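Local coordinates for glycosyl hydrolase (Rhizobium leguminosarum bv. trifolii, PDB 5NDX), which probably hydrolyses O-glycosyl bonds as a family 39 glycoside hydrolase, an iduronidase and bacterial orthologue of human alpha-L-iduronidase, at residues A[318-323]-A[327-332]; A[38-43]-A[356-361]; A[182-185]-A[191-194]. The protein carries 2 engineered substitutions. All blocks are in the same frame, centred on the assembly; numbering follows the deposited sequence. Where two conformers were deposited one is given.

Interaction 1: A[318-323]-A[327-332]; sequences GGWSQR and AYFGSR. With 8U8 ((2~{R},3~{S},4~{S},5~{R},6~{S})-6-(4-methyl-2-oxidanylidene-chromen-7-yl)oxy-3,4,5-tris(oxidanyl)oxane-2-carboxylic acid), chain M; SO4 (sulfate ion), chain J.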
loop_
_atom_site.group_PDB
_atom_site.type_symbol
_atom_site.label_atom_id
_atom_site.label_comp_id
_atom_site.label_asym_id
_atom_site.label_seq_id
_atom_site.Cartn_x
_atom_site.Cartn_y
_atom_site.Cartn_z
ATOM N N GLY A 318 -14.352 5.537 -0.144
ATOM C CA GLY A 318 -15.190 6.148 0.878
ATOM C C GLY A 318 -14.634 7.464 1.384
ATOM O O GLY A 318 -13.840 8.124 0.713
ATOM N N GLY A 319 -15.095 7.858 2.565
ATOM C CA GLY A 319 -14.852 9.197 3.091
ATOM C C GLY A 319 -13.625 9.335 3.971
ATOM O O GLY A 319 -12.833 8.389 4.163
ATOM N N TRP A 320 -13.475 10.521 4.514
ATOM C CA TRP A 320 -12.316 10.869 5.366
ATOM C C TRP A 320 -12.103 9.940 6.553
ATOM O O TRP A 320 -10.942 9.627 6.911
ATOM C CB TRP A 320 -12.463 12.290 5.865
ATOM C CG TRP A 320 -12.301 13.388 4.837
ATOM C CD1 TRP A 320 -13.293 14.150 4.288
ATOM C CD2 TRP A 320 -11.075 13.897 4.318
ATOM N NE1 TRP A 320 -12.760 15.066 3.430
ATOM C CE2 TRP A 320 -11.400 14.940 3.435
ATOM C CE3 TRP A 320 -9.747 13.539 4.468
ATOM C CZ2 TRP A 320 -10.425 15.667 2.733
ATOM C CZ3 TRP A 320 -8.785 14.260 3.775
ATOM C CH2 TRP A 320 -9.141 15.326 2.925
ATOM N N SER A 321 -13.206 9.463 7.129
ATOM C CA SER A 321 -13.235 8.726 8.375
ATOM C C SER A 321 -13.325 7.250 8.151
ATOM O O SER A 321 -13.338 6.478 9.103
ATOM C CB SER A 321 -14.515 9.114 9.188
ATOM O OG SER A 321 -14.265 10.392 9.658
ATOM N N GLN A 322 -13.346 6.818 6.917
ATOM C CA GLN A 322 -13.314 5.373 6.653
ATOM C C GLN A 322 -11.903 4.887 6.373
ATOM O O GLN A 322 -11.025 5.724 6.172
ATOM C CB GLN A 322 -14.297 5.110 5.526
ATOM C CG GLN A 322 -15.722 5.407 6.010
ATOM C CD GLN A 322 -16.753 5.288 4.913
ATOM O OE1 GLN A 322 -16.544 5.728 3.780
ATOM N NE2 GLN A 322 -17.838 4.646 5.217
ATOM N N ARG A 323 -11.669 3.569 6.395
ATOM C CA ARG A 323 -10.328 3.016 6.158
ATOM C C ARG A 323 -10.066 2.927 4.673
ATOM O O ARG A 323 -10.242 1.863 4.003
ATOM C CB ARG A 323 -10.177 1.671 6.785
ATOM C CG ARG A 323 -8.769 1.045 6.677
ATOM C CD ARG A 323 -8.754 -0.199 7.610
ATOM N NE ARG A 323 -9.199 -1.213 6.867
ATOM C CZ ARG A 323 -9.954 -2.248 7.183
ATOM N NH1 ARG A 323 -10.381 -2.618 8.382
ATOM N NH2 ARG A 323 -10.216 -2.970 6.138
ATOM N N ALA A 327 -10.076 10.239 0.169
ATOM C CA ALA A 327 -11.380 10.798 0.462
ATOM C C ALA A 327 -12.109 11.091 -0.866
ATOM O O ALA A 327 -11.644 11.855 -1.704
ATOM C CB ALA A 327 -11.218 12.055 1.289
ATOM N N TYR A 328 -13.218 10.411 -1.062
ATOM C CA TYR A 328 -14.042 10.495 -2.256
ATOM C C TYR A 328 -15.047 11.639 -2.042
ATOM O O TYR A 328 -15.724 11.691 -1.032
ATOM C CB TYR A 328 -14.780 9.141 -2.463
ATOM C CG TYR A 328 -15.865 9.196 -3.495
ATOM C CD1 TYR A 328 -15.574 9.093 -4.864
ATOM C CD2 TYR A 328 -17.191 9.380 -3.112
ATOM C CE1 TYR A 328 -16.576 9.189 -5.828
ATOM C CE2 TYR A 328 -18.209 9.470 -4.068
ATOM C CZ TYR A 328 -17.913 9.380 -5.417
ATOM O OH TYR A 328 -18.942 9.524 -6.345
ATOM N N PHE A 329 -15.077 12.573 -2.976
ATOM C CA PHE A 329 -16.090 13.608 -3.063
ATOM C C PHE A 329 -16.901 13.343 -4.318
ATOM O O PHE A 329 -16.347 13.255 -5.423
ATOM C CB PHE A 329 -15.441 14.966 -3.254
ATOM C CG PHE A 329 -14.751 15.480 -2.049
ATOM C CD1 PHE A 329 -13.441 15.096 -1.755
ATOM C CD2 PHE A 329 -15.403 16.346 -1.216
ATOM C CE1 PHE A 329 -12.800 15.586 -0.634
ATOM C CE2 PHE A 329 -14.776 16.840 -0.101
ATOM C CZ PHE A 329 -13.454 16.471 0.176
ATOM N N GLY A 330 -18.203 13.223 -4.151
ATOM C CA GLY A 330 -19.147 12.963 -5.257
ATOM C C GLY A 330 -20.420 12.316 -4.698
ATOM O O GLY A 330 -20.540 12.163 -3.488
ATOM N N SER A 331 -21.315 11.895 -5.586
ATOM C CA SER A 331 -22.674 11.487 -5.211
ATOM C C SER A 331 -22.809 10.000 -4.972
ATOM O O SER A 331 -23.760 9.603 -4.335
ATOM C CB SER A 331 -23.677 11.904 -6.284
ATOM O OG SER A 331 -23.279 11.358 -7.541
ATOM N N ARG A 332 -21.851 9.178 -5.390
ATOM C CA ARG A 332 -22.004 7.734 -5.219
ATOM C C ARG A 332 -21.694 7.324 -3.786
ATOM O O ARG A 332 -20.989 8.028 -3.106
ATOM C CB ARG A 332 -21.104 6.974 -6.192
ATOM C CG ARG A 332 -21.331 7.421 -7.603
ATOM C CD ARG A 332 -20.436 6.696 -8.554
ATOM N NE ARG A 332 -20.903 5.354 -8.830
ATOM C CZ ARG A 332 -20.267 4.493 -9.609
ATOM N NH1 ARG A 332 -19.100 4.813 -10.180
ATOM N NH2 ARG A 332 -20.809 3.301 -9.823
HETATM C C15 8U8 M . -17.671 -11.601 10.146
HETATM C C13 8U8 M . -16.339 -11.654 10.616
HETATM C C14 8U8 M . -16.061 -12.428 11.746
HETATM C C16 8U8 M . -14.752 -12.539 12.221
HETATM O O9 8U8 M . -14.590 -13.212 13.238
HETATM O O8 8U8 M . -13.707 -11.879 11.604
HETATM C C11 8U8 M . -13.924 -11.205 10.427
HETATM C C10 8U8 M . -12.828 -10.662 9.749
HETATM C C12 8U8 M . -15.248 -11.073 9.927
HETATM C C7 8U8 M . -15.416 -10.401 8.700
HETATM C C8 8U8 M . -14.316 -9.865 8.023
HETATM C C9 8U8 M . -13.016 -9.978 8.543
HETATM O O2 8U8 M . -11.896 -9.496 7.894
HETATM C C5 8U8 M . -11.909 -8.369 6.934
HETATM O O1 8U8 M . -12.649 -7.282 7.510
HETATM C C1 8U8 M . -13.071 -6.269 6.681
HETATM C C6 8U8 M . -12.872 -5.118 7.489
HETATM O O7 8U8 M . -13.591 -4.157 7.244
HETATM O O6 8U8 M . -11.988 -5.191 8.325
HETATM C C2 8U8 M . -12.232 -6.016 5.391
HETATM O O5 8U8 M . -11.024 -5.313 5.751
HETATM C C3 8U8 M . -11.933 -7.340 4.559
HETATM O O4 8U8 M . -12.610 -7.297 3.351
HETATM C C4 8U8 M . -12.317 -8.625 5.360
HETATM O O3 8U8 M . -11.700 -9.794 4.682
HETATM S S SO4 J . -24.383 4.569 -9.525
HETATM O O1 SO4 J . -23.815 5.863 -9.085
HETATM O O2 SO4 J . -23.989 3.517 -8.543
HETATM O O3 SO4 J . -23.868 4.248 -10.885
HETATM O O4 SO4 J . -25.871 4.693 -9.562
#
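The indole of Trp320 lies flat over the methyl of Ala327: CB of Ala327 sits 3.6 Å from the centroid of the Trp320 six-membered ring, 16° off the ring normal, a CH-pi contact over one face. The same indole meets Phe329 differently. Their planes stand at 83°, and the approach is oblique, closest between Trp320 NE1 and Phe329 CZ at 3.6 Å. Trp320 CG stands anti to its carbonyl carbon (chi1 -70°), which carries the indole over to the side chains of Ala327 and Phe329.

One backbone hydrogen bond ties the segments, from Tyr328 N to Gly318 O at 3.0 Å. The loop carrying that carbonyl is braced internally: a type I turn runs from Gly319 to Gln322, and Gly319 N donates to Gln322 OE1 over 2.8 Å. Just beyond the turn, Arg323 reaches the bound ligand, its NH1 donating to carboxylate O6 of the sugar at 3.0 Å, while NH2 lies so close to hydroxyl O5 that the exact geometry there is doubtful; Asp313 O and Gln269 O also accept from this guanidinium.

Strand 326-330 pairs with strand 358-362 through Ala327 and Phe329. Trp320 additionally stacks on Trp456 of helix 452-457, and Phe329 meets Phe483 of helix 480-489 edge-to-face.

Interaction 2: A[38-43]-A[356-361]; sequences MRQMLA and PPFDII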
loop_
_atom_site.group_PDB
_atom_site.type_symbol
_atom_site.label_atom_id
_atom_site.label_comp_id
_atom_site.label_asym_id
_atom_site.label_seq_id
_atom_site.Cartn_x
_atom_site.Cartn_y
_atom_site.Cartn_z
ATOM N N MET A 38 -11.829 3.776 -9.317
ATOM C CA MET A 38 -10.728 2.866 -9.059
ATOM C C MET A 38 -9.665 2.968 -10.110
ATOM O O MET A 38 -8.463 2.856 -9.777
ATOM C CB MET A 38 -11.201 1.433 -8.997
ATOM C CG MET A 38 -10.184 0.415 -8.517
ATOM S SD MET A 38 -9.296 0.882 -7.010
ATOM C CE MET A 38 -10.610 0.659 -5.812
ATOM N N ARG A 39 -10.075 3.184 -11.373
ATOM C CA ARG A 39 -9.080 3.349 -12.449
ATOM C C ARG A 39 -8.131 4.539 -12.133
ATOM O O ARG A 39 -6.913 4.424 -12.225
ATOM C CB ARG A 39 -9.759 3.516 -13.830
ATOM C CG ARG A 39 -8.743 3.716 -14.944
ATOM C CD ARG A 39 -9.279 3.563 -16.379
ATOM N NE ARG A 39 -8.124 3.850 -17.251
ATOM C CZ ARG A 39 -7.228 2.963 -17.724
ATOM N NH1 ARG A 39 -7.353 1.663 -17.540
ATOM N NH2 ARG A 39 -6.198 3.402 -18.446
ATOM N N GLN A 40 -8.700 5.658 -11.708
ATOM C CA GLN A 40 -7.895 6.814 -11.311
ATOM C C GLN A 40 -7.022 6.468 -10.099
ATOM O O GLN A 40 -5.844 6.793 -10.097
ATOM C CB GLN A 40 -8.751 8.023 -11.003
ATOM C CG GLN A 40 -7.941 9.285 -11.010
ATOM C CD GLN A 40 -8.769 10.518 -10.629
ATOM O OE1 GLN A 40 -9.713 10.955 -11.360
ATOM N NE2 GLN A 40 -8.396 11.109 -9.561
ATOM N N MET A 41 -7.603 5.780 -9.123
ATOM C CA MET A 41 -6.867 5.402 -7.921
ATOM C C MET A 41 -5.634 4.545 -8.223
ATOM O O MET A 41 -4.606 4.706 -7.575
ATOM C CB MET A 41 -7.786 4.691 -6.953
ATOM C CG MET A 41 -8.864 5.610 -6.406
ATOM S SD MET A 41 -10.248 4.681 -5.753
ATOM C CE MET A 41 -11.111 5.990 -4.877
ATOM N N LEU A 42 -5.750 3.629 -9.194
ATOM C CA LEU A 42 -4.643 2.747 -9.536
ATOM C C LEU A 42 -3.411 3.465 -10.087
ATOM O O LEU A 42 -2.321 2.955 -9.957
ATOM C CB LEU A 42 -5.077 1.642 -10.495
ATOM C CG LEU A 42 -6.075 0.654 -9.949
ATOM C CD1 LEU A 42 -6.489 -0.333 -11.021
ATOM C CD2 LEU A 42 -5.539 -0.080 -8.762
ATOM N N ALA A 43 -3.594 4.618 -10.710
ATOM C CA ALA A 43 -2.480 5.461 -11.123
ATOM C C ALA A 43 -1.697 5.938 -9.917
ATOM O O ALA A 43 -0.466 5.908 -9.934
ATOM C CB ALA A 43 -3.006 6.663 -11.891
ATOM N N PRO A 356 -21.391 9.441 -12.401
ATOM C CA PRO A 356 -21.272 10.678 -11.632
ATOM C C PRO A 356 -19.815 11.196 -11.549
ATOM O O PRO A 356 -18.909 10.422 -11.362
ATOM C CB PRO A 356 -21.815 10.285 -10.265
ATOM C CG PRO A 356 -22.776 9.175 -10.573
ATOM C CD PRO A 356 -22.125 8.397 -11.666
ATOM N N PRO A 357 -19.610 12.495 -11.732
ATOM C CA PRO A 357 -18.278 13.054 -11.604
ATOM C C PRO A 357 -17.763 13.012 -10.113
ATOM O O PRO A 357 -18.545 12.726 -9.198
ATOM C CB PRO A 357 -18.462 14.479 -12.102
ATOM C CG PRO A 357 -19.866 14.809 -11.784
ATOM C CD PRO A 357 -20.649 13.536 -11.886
ATOM N N PHE A 358 -16.455 13.204 -9.903
ATOM C CA PHE A 358 -15.871 12.981 -8.579
ATOM C C PHE A 358 -14.504 13.568 -8.512
ATOM O O PHE A 358 -13.859 13.771 -9.540
ATOM C CB PHE A 358 -15.788 11.473 -8.201
ATOM C CG PHE A 358 -14.780 10.705 -9.018
ATOM C CD1 PHE A 358 -15.094 10.272 -10.314
ATOM C CD2 PHE A 358 -13.503 10.456 -8.532
ATOM C CE1 PHE A 358 -14.143 9.620 -11.092
ATOM C CE2 PHE A 358 -12.570 9.811 -9.300
ATOM C CZ PHE A 358 -12.887 9.381 -10.576
ATOM N N ASP A 359 -14.077 13.816 -7.282
ATOM C CA ASP A 359 -12.719 14.141 -6.950
ATOM C C ASP A 359 -12.302 13.245 -5.792
ATOM O O ASP A 359 -13.093 12.995 -4.851
ATOM C CB ASP A 359 -12.601 15.610 -6.586
ATOM C CG ASP A 359 -12.580 16.519 -7.812
ATOM O OD1 ASP A 359 -11.521 16.610 -8.448
ATOM O OD2 ASP A 359 -13.621 17.135 -8.139
ATOM N N ILE A 360 -11.048 12.820 -5.841
ATOM C CA ILE A 360 -10.439 12.090 -4.745
ATOM C C ILE A 360 -9.188 12.804 -4.263
ATOM O O ILE A 360 -8.390 13.314 -5.054
ATOM C CB ILE A 360 -10.090 10.628 -5.084
ATOM C CG1 ILE A 360 -9.283 10.498 -6.368
ATOM C CG2 ILE A 360 -11.377 9.843 -5.134
ATOM C CD1 ILE A 360 -8.929 9.066 -6.708
ATOM N N ILE A 361 -9.060 12.843 -2.930
ATOM C CA ILE A 361 -7.957 13.434 -2.270
ATOM C C ILE A 361 -7.200 12.359 -1.460
ATOM O O ILE A 361 -7.804 11.597 -0.718
ATOM C CB ILE A 361 -8.448 14.557 -1.360
ATOM C CG1 ILE A 361 -9.138 15.673 -2.142
ATOM C CG2 ILE A 361 -7.311 15.144 -0.564
ATOM C CD1 ILE A 361 -8.260 16.438 -3.131
HETATM O O HOH W 1 -9.700 13.200 -8.428
#
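Phe358 opens the contact by directing its ring at Gln40 of helix 36-45. The side-chain oxygen does the touching: Gln40 OE1 lies 3.6 Å from Phe358 CZ, with CE2 almost as near. Amide and ring slide past each other in opposite directions, their planes only 27° apart, and no hydrogen bond joins them. A chi1 of 69° sets Phe358 CG between its own backbone N and carbonyl carbon, which turns the ring out toward the Gln40 amide. Tyr328 of the paired strand and Tyr543 of strand 536-545 also touch this side chain.

Asp359 points away from the helix, as alternation along an extended strand requires. Its carboxylate forms salt bridges with Arg487 and Arg549, and the like-charged Glu551 also lies close to it.

The strand belongs to a two-stranded antiparallel sheet with 326-330, separate from the eight-stranded parallel barrel sheet of this TIM-barrel-clan enzyme. Helix 36-45 follows the first strand of that barrel sheet, 24-27, and the contact therefore joins the barrel's helical exterior to the small sheet. Axes of the two short segments are 10.1 Å apart at closest approach and 30° from parallel.

Ile360 again faces the helix. Its CD1 lies 3.5 Å from Met41 CG in the conformer given, a closeness to be read with caution because Met41 has two, while CG2 lies 3.9 Å from Met41 CE. Along the same CG1-CD1 branch comes the Gln40 amide, NE2 being 3.4 Å from Ile360 CG1. That NH2 group gains a polar partner in a bridging water, which accepts from Gln40 NE2 at 2.7 Å and from the backbone Ile360 N at 2.9 Å.

Interaction 3: A[182-185]-A[191-194]; sequences PGTA and IFRA. With 8U8 ((2~{R},3~{S},4~{S},5~{R},6~{S})-6-(4-methyl-2-oxidanylidene-chromen-7-yl)oxy-3,4,5-tris(oxidanyl)oxane-2-carboxylic acid), chain M.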
loop_
_atom_site.group_PDB
_atom_site.type_symbol
_atom_site.label_atom_id
_atom_site.label_comp_id
_atom_site.label_asym_id
_atom_site.label_seq_id
_atom_site.Cartn_x
_atom_site.Cartn_y
_atom_site.Cartn_z
ATOM N N PRO A 182 -4.517 -20.322 5.016
ATOM C CA PRO A 182 -5.918 -20.221 4.582
ATOM C C PRO A 182 -6.541 -18.814 4.563
ATOM O O PRO A 182 -7.714 -18.678 4.217
ATOM C CB PRO A 182 -6.654 -21.054 5.639
ATOM C CG PRO A 182 -5.789 -20.955 6.871
ATOM C CD PRO A 182 -4.378 -20.647 6.446
ATOM N N GLY A 183 -5.790 -17.770 4.899
ATOM C CA GLY A 183 -6.384 -16.429 5.019
ATOM C C GLY A 183 -7.539 -16.334 6.023
ATOM O O GLY A 183 -8.577 -15.714 5.744
ATOM N N THR A 184 -7.349 -16.961 7.179
ATOM C CA THR A 184 -8.361 -17.016 8.225
ATOM C C THR A 184 -8.376 -15.751 9.090
ATOM O O THR A 184 -7.327 -15.114 9.303
ATOM C CB THR A 184 -8.172 -18.272 9.113
ATOM O OG1 THR A 184 -6.777 -18.521 9.335
ATOM C CG2 THR A 184 -8.802 -19.493 8.426
ATOM N N ALA A 185 -9.565 -15.413 9.591
ATOM C CA ALA A 185 -9.771 -14.179 10.344
ATOM C C ALA A 185 -9.547 -14.325 11.855
ATOM O O ALA A 185 -9.227 -13.350 12.518
ATOM C CB ALA A 185 -11.172 -13.640 10.100
ATOM N N ILE A 191 -10.896 -24.013 10.871
ATOM C CA ILE A 191 -10.413 -24.035 9.515
ATOM C C ILE A 191 -8.878 -23.947 9.442
ATOM O O ILE A 191 -8.260 -24.645 8.671
ATOM C CB ILE A 191 -11.024 -22.891 8.677
ATOM C CG1 ILE A 191 -12.486 -23.200 8.338
ATOM C CG2 ILE A 191 -10.270 -22.736 7.349
ATOM C CD1 ILE A 191 -12.658 -24.305 7.278
ATOM N N PHE A 192 -8.282 -23.061 10.231
ATOM C CA PHE A 192 -6.846 -22.881 10.189
ATOM C C PHE A 192 -6.175 -24.174 10.618
ATOM O O PHE A 192 -5.346 -24.680 9.913
ATOM C CB PHE A 192 -6.372 -21.706 11.035
ATOM C CG PHE A 192 -4.878 -21.600 11.111
ATOM C CD1 PHE A 192 -4.156 -22.285 12.108
ATOM C CD2 PHE A 192 -4.176 -20.807 10.212
ATOM C CE1 PHE A 192 -2.761 -22.207 12.167
ATOM C CE2 PHE A 192 -2.790 -20.738 10.259
ATOM C CZ PHE A 192 -2.074 -21.430 11.233
ATOM N N ARG A 193 -6.555 -24.684 11.779
ATOM C CA ARG A 193 -5.960 -25.920 12.309
ATOM C C ARG A 193 -6.148 -27.073 11.370
ATOM O O ARG A 193 -5.211 -27.840 11.139
ATOM C CB ARG A 193 -6.521 -26.255 13.684
ATOM C CG ARG A 193 -6.015 -25.283 14.730
ATOM C CD ARG A 193 -6.360 -25.695 16.162
ATOM N NE ARG A 193 -7.581 -25.027 16.573
ATOM C CZ ARG A 193 -8.786 -25.573 16.745
ATOM N NH1 ARG A 193 -9.801 -24.790 17.106
ATOM N NH2 ARG A 193 -9.009 -26.867 16.577
ATOM N N ALA A 194 -7.334 -27.149 10.780
ATOM C CA ALA A 194 -7.623 -28.205 9.811
ATOM C C ALA A 194 -6.747 -28.140 8.572
ATOM O O ALA A 194 -6.293 -29.177 8.078
ATOM C CB ALA A 194 -9.091 -28.169 9.421
HETATM C C15 8U8 M . -17.671 -11.601 10.146
HETATM C C13 8U8 M . -16.339 -11.654 10.616
HETATM C C14 8U8 M . -16.061 -12.428 11.746
HETATM C C16 8U8 M . -14.752 -12.539 12.221
HETATM O O9 8U8 M . -14.590 -13.212 13.238
HETATM O O8 8U8 M . -13.707 -11.879 11.604
HETATM C C11 8U8 M . -13.924 -11.205 10.427
HETATM C C10 8U8 M . -12.828 -10.662 9.749
HETATM C C12 8U8 M . -15.248 -11.073 9.927
HETATM C C7 8U8 M . -15.416 -10.401 8.700
HETATM C C8 8U8 M . -14.316 -9.865 8.023
HETATM C C9 8U8 M . -13.016 -9.978 8.543
HETATM O O2 8U8 M . -11.896 -9.496 7.894
HETATM C C5 8U8 M . -11.909 -8.369 6.934
HETATM O O1 8U8 M . -12.649 -7.282 7.510
HETATM C C1 8U8 M . -13.071 -6.269 6.681
HETATM C C6 8U8 M . -12.872 -5.118 7.489
HETATM O O7 8U8 M . -13.591 -4.157 7.244
HETATM O O6 8U8 M . -11.988 -5.191 8.325
HETATM C C2 8U8 M . -12.232 -6.016 5.391
HETATM O O5 8U8 M . -11.024 -5.313 5.751
HETATM C C3 8U8 M . -11.933 -7.340 4.559
HETATM O O4 8U8 M . -12.610 -7.297 3.351
HETATM C C4 8U8 M . -12.317 -8.625 5.360
HETATM O O3 8U8 M . -11.700 -9.794 4.682
#
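Thr184 and Phe192 meet through two different first torsions. At chi1 39° Thr184 holds OG1 between its backbone N and carbonyl carbon, with CG2 anti to the carbonyl carbon; Phe192 has CG anti to its backbone N (chi1 174°), which brings its ring up to Pro182 and Thr184. The contact lies within a beta-alpha-beta unit of the TIM barrel, between strand 179-184 and helix 190-200, which leads on to strand 216-219.

Thr184 divides its two branches between neighbouring helix residues. The hydroxyl OG1 lies 3.6 Å from Phe192 CD2, the side chains crossing at about a right angle, while the methyl CG2 packs 3.7 Å from Ile191 CG2. Pro182, preceded by a cis peptide bond, adds its ring: CG is 3.7 Å from Phe192 CD2 in an oblique approach. Beyond this contact, Phe192 also touches Ile217 and Ile219 of the next strand, and Ile191 touches Ile156 and Tyr159 of helix 155-171.

The strand's C-terminal end leads into the ligand pocket, near Gln146, an engineered residue at the predicted proton-donor position. There the methyl CB of Ala185 rests 3.4 Å from C10 of the ligand's chromenone.

How the interactions relate
Interactions 1 and 2 share the antiparallel pair of strands 326-330 and 358-362: Phe329 N lies 2.8 Å from Asp359 O and Ala327 N 2.8 Å from Ile361 O, both probable hydrogen bonds. Interaction 1 is partly buried and combines a backbone bond with aromatic contacts, whereas interaction 2 is buried and joins helix to strand through apolar contacts, a glutamine amide laid against apolar side chains, and a water bridge. Interaction 3, also buried, belongs to the barrel itself; like interaction 2 it has no direct hydrogen bond between its segments. Its centre is 32 Å from that of interaction 1, yet both touch the same ligand: 318-323 through a guanidinium at the sugar, 182-185 through a methyl at the chromenone.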